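Side-chain contacts in 3-keto-5-aminohexanoate cleavage enzyme (Burkholderia xenovorans LB400, PDB 3E49), which probably cleaves beta-keto acids such as 3-keto-5-aminohexanoate, using a zinc ion held in a TIM barrel: residues V197-G202 / A215-T220; H239-A244 / V277-Q282. All coordinates share one frame; numbering follows the deposited sequence.

Contact 1. Residues V197-G202 / A215-T220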
ATOM      1  N   VAL A 197      -7.465  14.159 -13.644  1.00 23.83           N
ATOM      2  CA  VAL A 197      -6.107  13.761 -13.226  1.00 23.27           C
ATOM      3  C   VAL A 197      -5.656  12.580 -14.070  1.00 24.02           C
ATOM      4  O   VAL A 197      -6.247  11.490 -14.025  1.00 22.88           O
ATOM      5  CB  VAL A 197      -6.071  13.491 -11.717  1.00 24.87           C
ATOM      6  CG1 VAL A 197      -4.689  13.015 -11.325  1.00 21.25           C
ATOM      7  CG2 VAL A 197      -6.487  14.748 -10.872  1.00 20.92           C
ATOM      8  N   GLN A 198      -4.641  12.829 -14.896  1.00 22.10           N
ATOM      9  CA  GLN A 198      -4.100  11.844 -15.794  1.00 21.91           C
ATOM     10  C   GLN A 198      -2.780  11.400 -15.150  1.00 21.37           C
ATOM     11  O   GLN A 198      -1.770  12.124 -15.143  1.00 22.64           O
ATOM     12  CB  GLN A 198      -3.859  12.410 -17.200  1.00 23.44           C
ATOM     13  CG  GLN A 198      -3.353  11.406 -18.223  1.00 20.44           C
ATOM     14  CD  GLN A 198      -4.487  10.503 -18.710  1.00 26.45           C
ATOM     15  OE1 GLN A 198      -4.520   9.315 -18.430  1.00 26.90           O
ATOM     16  NE2 GLN A 198      -5.487  11.106 -19.384  1.00 20.52           N
ATOM     17  N   THR A 199      -2.807  10.225 -14.583  1.00 20.60           N
ATOM     18  CA  THR A 199      -1.590   9.671 -13.920  1.00 20.26           C
ATOM     19  C   THR A 199      -0.807   8.936 -14.969  1.00 20.68           C
ATOM     20  O   THR A 199      -1.337   8.024 -15.622  1.00 20.50           O
ATOM     21  CB  THR A 199      -1.921   8.768 -12.716  1.00 21.89           C
ATOM     22  OG1 THR A 199      -2.770   7.701 -13.119  1.00 20.70           O
ATOM     23  CG2 THR A 199      -2.547   9.577 -11.546  1.00 23.28           C
ATOM     24  N   VAL A 200       0.458   9.371 -15.135  1.00 21.34           N
ATOM     25  CA  VAL A 200       1.386   8.921 -16.192  1.00 22.07           C
ATOM     26  C   VAL A 200       2.480   8.040 -15.657  1.00 20.15           C
ATOM     27  O   VAL A 200       3.282   8.502 -14.840  1.00 24.52           O
ATOM     28  CB  VAL A 200       2.078  10.136 -16.881  1.00 22.63           C
ATOM     29  CG1 VAL A 200       2.974   9.703 -18.043  1.00 20.43           C
ATOM     30  CG2 VAL A 200       0.970  11.120 -17.432  1.00 19.64           C
ATOM     31  N   PHE A 201       2.521   6.795 -16.129  1.00 18.97           N
ATOM     32  CA  PHE A 201       3.506   5.796 -15.624  1.00 18.52           C
ATOM     33  C   PHE A 201       4.455   5.332 -16.666  1.00 20.37           C
ATOM     34  O   PHE A 201       4.088   5.161 -17.813  1.00 22.28           O
ATOM     35  CB  PHE A 201       2.766   4.522 -15.153  1.00 18.15           C
ATOM     36  CG  PHE A 201       1.680   4.801 -14.152  1.00 21.30           C
ATOM     37  CD1 PHE A 201       1.966   4.894 -12.814  1.00 22.60           C
ATOM     38  CD2 PHE A 201       0.375   5.024 -14.570  1.00 21.55           C
ATOM     39  CE1 PHE A 201       0.971   5.198 -11.889  1.00 24.75           C
ATOM     40  CE2 PHE A 201      -0.642   5.326 -13.650  1.00 23.24           C
ATOM     41  CZ  PHE A 201      -0.329   5.433 -12.299  1.00 24.18           C
ATOM     42  N   GLY A 202       5.689   5.053 -16.251  1.00 22.02           N
ATOM     43  CA  GLY A 202       6.629   4.414 -17.126  1.00 24.22           C
ATOM     44  C   GLY A 202       7.628   5.225 -17.881  1.00 26.48           C
ATOM     45  O   GLY A 202       8.307   4.671 -18.715  1.00 28.90           O
ATOM     46  N   ALA A 215      -1.395   1.902  -7.628  1.00 19.42           N
ATOM     47  CA  ALA A 215      -2.216   1.904  -6.383  1.00 20.23           C
ATOM     48  C   ALA A 215      -1.867   3.133  -5.543  1.00 21.72           C
ATOM     49  O   ALA A 215      -2.716   3.753  -4.934  1.00 21.42           O
ATOM     50  CB  ALA A 215      -2.017   0.597  -5.545  1.00 18.46           C
ATOM     51  N   HIS A 216      -0.596   3.487  -5.465  1.00 20.73           N
ATOM     52  CA  HIS A 216      -0.260   4.652  -4.645  0.50 19.91           C
ATOM     53  C   HIS A 216      -0.729   5.978  -5.244  1.00 21.28           C
ATOM     54  O   HIS A 216      -1.187   6.866  -4.520  1.00 23.85           O
ATOM     55  CB  HIS A 216       1.200   4.700  -4.326  0.50 16.87           C
ATOM     56  CG  HIS A 216       1.546   5.697  -3.287  0.50  2.00           C
ATOM     57  ND1 HIS A 216       1.131   5.596  -1.981  0.50  5.18           N
ATOM     58  CD2 HIS A 216       2.272   6.847  -3.369  0.50  2.00           C
ATOM     59  CE1 HIS A 216       1.605   6.604  -1.288  0.50  7.86           C
ATOM     60  NE2 HIS A 216       2.324   7.361  -2.082  0.50  5.05           N
HETATM   61  N   MSE A 217      -0.670   6.109  -6.550  1.00 21.99           N
HETATM   62  CA  MSE A 217      -1.173   7.297  -7.152  1.00 21.35           C
HETATM   63  C   MSE A 217      -2.677   7.435  -6.866  1.00 23.23           C
HETATM   64  O   MSE A 217      -3.131   8.512  -6.515  1.00 21.73           O
HETATM   65  CB  MSE A 217      -0.893   7.272  -8.657  1.00 23.83           C
HETATM   66  CG  MSE A 217       0.597   7.413  -9.049  1.00 20.87           C
HETATM   67 SE   MSE A 217       1.448   9.005  -8.487  0.75 20.67          SE
HETATM   68  CE  MSE A 217       0.447  10.292  -9.632  1.00 21.58           C
ATOM     69  N   ARG A 218      -3.436   6.332  -6.956  1.00 22.83           N
ATOM     70  CA  ARG A 218      -4.877   6.419  -6.649  1.00 21.24           C
ATOM     71  C   ARG A 218      -5.141   6.755  -5.188  1.00 21.80           C
ATOM     72  O   ARG A 218      -6.005   7.543  -4.847  1.00 23.69           O
ATOM     73  CB  ARG A 218      -5.580   5.110  -6.939  1.00 21.91           C
ATOM     74  CG  ARG A 218      -7.076   5.275  -6.752  1.00 27.70           C
ATOM     75  CD  ARG A 218      -7.766   3.974  -6.541  1.00 37.07           C
ATOM     76  NE  ARG A 218      -9.160   4.287  -6.307  1.00 39.16           N
ATOM     77  CZ  ARG A 218     -10.162   3.420  -6.314  1.00 40.92           C
ATOM     78  NH1 ARG A 218      -9.965   2.148  -6.561  1.00 30.94           N
ATOM     79  NH2 ARG A 218     -11.395   3.862  -6.100  1.00 48.08           N
ATOM     80  N   ARG A 219      -4.428   6.097  -4.283  1.00 19.30           N
ATOM     81  CA  ARG A 219      -4.605   6.325  -2.855  1.00 20.72           C
ATOM     82  C   ARG A 219      -4.319   7.782  -2.504  1.00 19.12           C
ATOM     83  O   ARG A 219      -5.045   8.398  -1.694  1.00 22.52           O
ATOM     84  CB  ARG A 219      -3.533   5.379  -2.193  1.00 22.55           C
ATOM     85  CG  ARG A 219      -3.354   5.282  -0.790  1.00 29.79           C
ATOM     86  CD  ARG A 219      -2.062   4.474  -0.600  1.00 21.15           C
ATOM     87  NE  ARG A 219      -2.198   3.113  -1.105  1.00 22.11           N
ATOM     88  CZ  ARG A 219      -1.185   2.397  -1.610  1.00 21.69           C
ATOM     89  NH1 ARG A 219       0.005   2.936  -1.767  1.00 22.39           N
ATOM     90  NH2 ARG A 219      -1.394   1.169  -2.042  1.00 20.85           N
ATOM     91  N   THR A 220      -3.308   8.366  -3.155  1.00 16.27           N
ATOM     92  CA  THR A 220      -2.865   9.728  -2.864  1.00 13.04           C
ATOM     93  C   THR A 220      -3.960  10.658  -3.331  1.00 15.15           C
ATOM     94  O   THR A 220      -4.373  11.519  -2.578  1.00 19.29           O
ATOM     95  CB  THR A 220      -1.650  10.070  -3.567  1.00 17.94           C
ATOM     96  OG1 THR A 220      -0.618   9.164  -3.063  1.00 17.98           O
ATOM     97  CG2 THR A 220      -1.182  11.510  -3.287  1.00 13.26           C
TER
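The phenyl ring of Phe201 meets the selenomethionine Met217 obliquely, with CE1 of Phe201 3.6 Å from CG of Met217 and the neighbouring CZ resting against CG and CB. This is the strand-to-helix half of a beta-alpha-beta unit of the TIM barrel, strand 195-201 followed by helix 211-225, which packs on the outside of the barrel wall. The second flat group, the His216 imidazole, was modelled in two conformations; in the one described here Thr220 OG1 lies over one face, displaced toward the rim, while Arg219 comes in at the edge: Arg219 NH1 donates to His216 ND1 at 2.9 Å, nearly in the ring plane but bent to 145° at the hydrogen. The Arg219 guanidinium in turn lies with one face over Ala215 O.

Met217 carries nearly all of the contact on the helix side. Bends at both chi2 (-60°) and chi3 (-67°) fold its chain so that CE lies against the strand, 3.6 Å from Thr199 CG2. Thr199 turns this methyl to the helix, while its hydroxyl OG1 is hydrogen-bonded to Trp231 NE1. Leu179, Ile207 and Cys173 also touch the Met217 side chain.

The polar side of the helix faces the assembly instead: in the same conformer His216 NE2 binds Asp213 of the second subunit, whose own His216 stacks on the ring, and Arg219 NE forms a salt bridge with Glu212 of the third. Within the helix, Thr220 OG1 (2.8 Å) and Thr220 N (2.9 Å) both donate to His216 O, reaching it from opposite faces of the carbonyl plane.

Contact 2. Residues H239-A244 / V277-Q282; sequences HQIPLA and VRKIRQ
Ile280 reaches across to Ile241 and Ala244, and its chain can be followed from CB through CG1 to CD1. Ile280 CB lies 4.1 Å from Ile241 CD1. CG1, set anti to the backbone N (chi1 -161°), leans toward the other helix and comes near Ala244 CB. At the tip, Ile280 CD1 sits 3.6 Å from Ala244 CB and 4.0 Å from Ile241 CG2, so it fills the groove between two residues about one helical turn apart. Ile241 runs past Ile280 in the opposite direction, and its CD1 ends 4.3 Å from Lys279 CB. Small Ala244 lets the isoleucine tip come close.

Lys279 lends the contact the base of its chain; its far end turns off, and Lys279 NZ donates to Gln282 OE1 at 2.9 Å, tilted from the plane of the amide carbonyl. The same NZ also bonds to Glu285 O of the third subunit, so the edge of this packing continues into the assembly. On the inner side, Val256 touches Ile280 and Val254 touches Ala244. The axes of segments 240-244 and 277-282 approach to 10.2 Å and cross at -38°; they belong to helices 240-248 and 273-286, which follow one another in the outer layer of the TIM barrel, side by side over strand 253-256.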
ATOM      1  N   HIS A 239       3.222  -0.793 -21.322  1.00 23.58           N
ATOM      2  CA  HIS A 239       2.391  -0.727 -20.105  1.00 22.15           C
ATOM      3  C   HIS A 239       1.062  -0.079 -20.371  1.00 21.35           C
ATOM      4  O   HIS A 239       0.188  -0.028 -19.490  1.00 19.80           O
ATOM      5  CB  HIS A 239       3.120   0.091 -19.047  1.00 23.09           C
ATOM      6  CG  HIS A 239       4.493  -0.427 -18.787  1.00 23.10           C
ATOM      7  ND1 HIS A 239       4.695  -1.656 -18.222  1.00 26.18           N
ATOM      8  CD2 HIS A 239       5.715   0.077 -19.069  1.00 26.65           C
ATOM      9  CE1 HIS A 239       5.996  -1.889 -18.156  1.00 24.87           C
ATOM     10  NE2 HIS A 239       6.639  -0.849 -18.655  1.00 26.70           N
ATOM     11  N   GLN A 240       0.894   0.375 -21.601  1.00 22.45           N
ATOM     12  CA  GLN A 240      -0.331   1.069 -21.954  1.00 20.31           C
ATOM     13  C   GLN A 240      -1.608   0.284 -21.576  1.00 22.85           C
ATOM     14  O   GLN A 240      -2.497   0.782 -20.879  1.00 23.08           O
ATOM     15  CB  GLN A 240      -0.342   1.344 -23.447  1.00 21.47           C
ATOM     16  CG  GLN A 240      -1.612   2.121 -23.932  1.00 20.65           C
ATOM     17  CD  GLN A 240      -1.564   2.375 -25.436  1.00 18.98           C
ATOM     18  OE1 GLN A 240      -1.876   1.483 -26.267  1.00 21.55           O
ATOM     19  NE2 GLN A 240      -1.114   3.571 -25.794  1.00 23.15           N
ATOM     20  N   ILE A 241      -1.757  -0.903 -22.129  1.00 22.99           N
ATOM     21  CA  ILE A 241      -2.984  -1.662 -21.901  1.00 22.28           C
ATOM     22  C   ILE A 241      -3.076  -2.269 -20.498  1.00 21.15           C
ATOM     23  O   ILE A 241      -4.107  -2.172 -19.853  1.00 19.88           O
ATOM     24  CB  ILE A 241      -3.270  -2.728 -23.017  1.00 22.51           C
ATOM     25  CG1 ILE A 241      -3.247  -2.071 -24.392  1.00 23.85           C
ATOM     26  CG2 ILE A 241      -4.614  -3.478 -22.691  1.00 21.40           C
ATOM     27  CD1 ILE A 241      -4.423  -1.015 -24.644  1.00 20.88           C
ATOM     28  N   PRO A 242      -2.017  -2.923 -20.001  1.00 18.97           N
ATOM     29  CA  PRO A 242      -2.157  -3.446 -18.649  1.00 19.23           C
ATOM     30  C   PRO A 242      -2.522  -2.437 -17.576  1.00 18.64           C
ATOM     31  O   PRO A 242      -3.365  -2.700 -16.714  1.00 19.60           O
ATOM     32  CB  PRO A 242      -0.736  -4.021 -18.347  1.00 16.86           C
ATOM     33  CG  PRO A 242      -0.183  -4.361 -19.697  1.00 20.04           C
ATOM     34  CD  PRO A 242      -0.741  -3.278 -20.629  1.00 19.28           C
ATOM     35  N   LEU A 243      -1.871  -1.287 -17.573  1.00 18.42           N
ATOM     36  CA  LEU A 243      -2.163  -0.287 -16.547  1.00 19.64           C
ATOM     37  C   LEU A 243      -3.554   0.318 -16.770  1.00 18.16           C
ATOM     38  O   LEU A 243      -4.298   0.514 -15.831  1.00 18.58           O
ATOM     39  CB  LEU A 243      -1.040   0.785 -16.481  1.00 19.39           C
ATOM     40  CG  LEU A 243       0.345   0.290 -15.944  1.00 22.19           C
ATOM     41  CD1 LEU A 243       1.344   1.469 -15.890  1.00 18.39           C
ATOM     42  CD2 LEU A 243       0.169  -0.325 -14.532  1.00 24.55           C
ATOM     43  N   ALA A 244      -3.922   0.562 -18.017  1.00 19.76           N
ATOM     44  CA  ALA A 244      -5.265   1.101 -18.297  1.00 19.33           C
ATOM     45  C   ALA A 244      -6.325   0.088 -17.817  1.00 18.58           C
ATOM     46  O   ALA A 244      -7.377   0.462 -17.323  1.00 21.21           O
ATOM     47  CB  ALA A 244      -5.422   1.294 -19.771  1.00 19.43           C
ATOM     48  N   VAL A 277      -7.577   2.013 -29.390  1.00 23.99           N
ATOM     49  CA  VAL A 277      -8.865   2.269 -28.767  1.00 22.87           C
ATOM     50  C   VAL A 277      -9.632   0.954 -28.771  1.00 23.08           C
ATOM     51  O   VAL A 277     -10.304   0.594 -27.792  1.00 22.73           O
ATOM     52  CB  VAL A 277      -9.665   3.391 -29.497  1.00 21.71           C
ATOM     53  CG1 VAL A 277     -11.067   3.528 -28.914  1.00 19.47           C
ATOM     54  CG2 VAL A 277      -8.934   4.755 -29.444  1.00 20.92           C
ATOM     55  N   ARG A 278      -9.561   0.220 -29.872  1.00 22.37           N
ATOM     56  CA  ARG A 278     -10.263  -1.081 -29.942  1.00 24.79           C
ATOM     57  C   ARG A 278      -9.727  -2.086 -28.946  1.00 23.97           C
ATOM     58  O   ARG A 278     -10.483  -2.853 -28.363  1.00 25.32           O
ATOM     59  CB  ARG A 278     -10.217  -1.667 -31.359  1.00 26.22           C
ATOM     60  CG  ARG A 278     -11.088  -0.900 -32.348  1.00 23.94           C
ATOM     61  CD  ARG A 278     -11.253  -1.615 -33.686  1.00 25.12           C
ATOM     62  NE  ARG A 278     -10.016  -1.713 -34.438  1.00 27.31           N
ATOM     63  CZ  ARG A 278      -9.545  -0.798 -35.260  1.00 28.02           C
ATOM     64  NH1 ARG A 278     -10.215   0.329 -35.482  1.00 32.34           N
ATOM     65  NH2 ARG A 278      -8.395  -1.026 -35.873  1.00 28.24           N
ATOM     66  N   LYS A 279      -8.426  -2.080 -28.737  1.00 25.64           N
ATOM     67  CA  LYS A 279      -7.812  -3.033 -27.822  1.00 25.63           C
ATOM     68  C   LYS A 279      -8.285  -2.789 -26.394  1.00 25.44           C
ATOM     69  O   LYS A 279      -8.721  -3.710 -25.732  1.00 25.98           O
ATOM     70  CB  LYS A 279      -6.288  -2.985 -27.923  1.00 25.27           C
ATOM     71  CG  LYS A 279      -5.554  -4.242 -27.456  1.00 31.45           C
ATOM     72  CD  LYS A 279      -5.914  -5.410 -28.376  1.00 39.44           C
ATOM     73  CE  LYS A 279      -5.215  -6.696 -28.017  1.00 40.13           C
ATOM     74  NZ  LYS A 279      -5.962  -7.895 -28.585  1.00 40.42           N
ATOM     75  N   ILE A 280      -8.268  -1.548 -25.931  1.00 25.40           N
ATOM     76  CA  ILE A 280      -8.723  -1.260 -24.566  1.00 22.41           C
ATOM     77  C   ILE A 280     -10.217  -1.498 -24.454  1.00 23.87           C
ATOM     78  O   ILE A 280     -10.715  -1.882 -23.403  1.00 25.02           O
ATOM     79  CB  ILE A 280      -8.290   0.137 -24.039  1.00 21.46           C
ATOM     80  CG1 ILE A 280      -8.388   0.166 -22.484  1.00 24.13           C
ATOM     81  CG2 ILE A 280      -9.098   1.334 -24.754  1.00 20.13           C
ATOM     82  CD1 ILE A 280      -7.464  -0.884 -21.717  1.00 20.01           C
ATOM     83  N   ARG A 281     -10.939  -1.314 -25.551  1.00 23.17           N
ATOM     84  CA  ARG A 281     -12.341  -1.601 -25.534  1.00 23.51           C
ATOM     85  C   ARG A 281     -12.678  -3.091 -25.346  1.00 22.45           C
ATOM     86  O   ARG A 281     -13.705  -3.411 -24.777  1.00 22.08           O
ATOM     87  CB  ARG A 281     -13.048  -0.969 -26.741  1.00 24.62           C
ATOM     88  CG  ARG A 281     -13.182   0.505 -26.587  1.00 28.39           C
ATOM     89  CD  ARG A 281     -14.021   1.010 -27.719  1.00 31.11           C
ATOM     90  NE  ARG A 281     -15.311   0.333 -27.730  1.00 30.29           N
ATOM     91  CZ  ARG A 281     -16.067   0.183 -28.811  1.00 35.20           C
ATOM     92  NH1 ARG A 281     -15.654   0.590 -29.990  1.00 35.75           N
ATOM     93  NH2 ARG A 281     -17.202  -0.450 -28.727  1.00 32.61           N
ATOM     94  N   GLN A 282     -11.769  -3.997 -25.703  1.00 22.09           N
ATOM     95  CA  GLN A 282     -11.969  -5.429 -25.455  1.00 24.02           C
ATOM     96  C   GLN A 282     -12.030  -5.670 -23.941  1.00 21.98           C
ATOM     97  O   GLN A 282     -12.876  -6.418 -23.447  1.00 20.78           O
ATOM     98  CB  GLN A 282     -10.794  -6.231 -26.048  1.00 23.81           C
ATOM     99  CG  GLN A 282     -10.801  -6.311 -27.576  1.00 31.07           C
ATOM    100  CD  GLN A 282      -9.727  -7.246 -28.167  1.00 34.20           C
ATOM    101  OE1 GLN A 282      -8.698  -7.539 -27.542  1.00 44.00           O
ATOM    102  NE2 GLN A 282      -9.966  -7.700 -29.395  1.00 47.93           N
TER

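Overall arrangement
Contact 1 precedes contact 2 along the chain, and their centres lie about 16 Å apart on the same barrel. They meet directly where Phe201 CB packs against Leu243 CD1 at 3.4 Å: Leu243 leaves its helix on the side away from 277-282, so helix 240-248 bridges the end of strand 195-201 and helix 273-286. Neither contact holds a zinc ligand; His50, His52 and Glu259 bind the metal. Arg218 of segment 215-220 lines the 2-ethoxyethanol pocket, though it takes no part in contact 1 itself; it is hydrogen-bonded to another pocket residue, Gln250. Both contacts also reach the third subunit, tying the helical layer into the four-chain assembly.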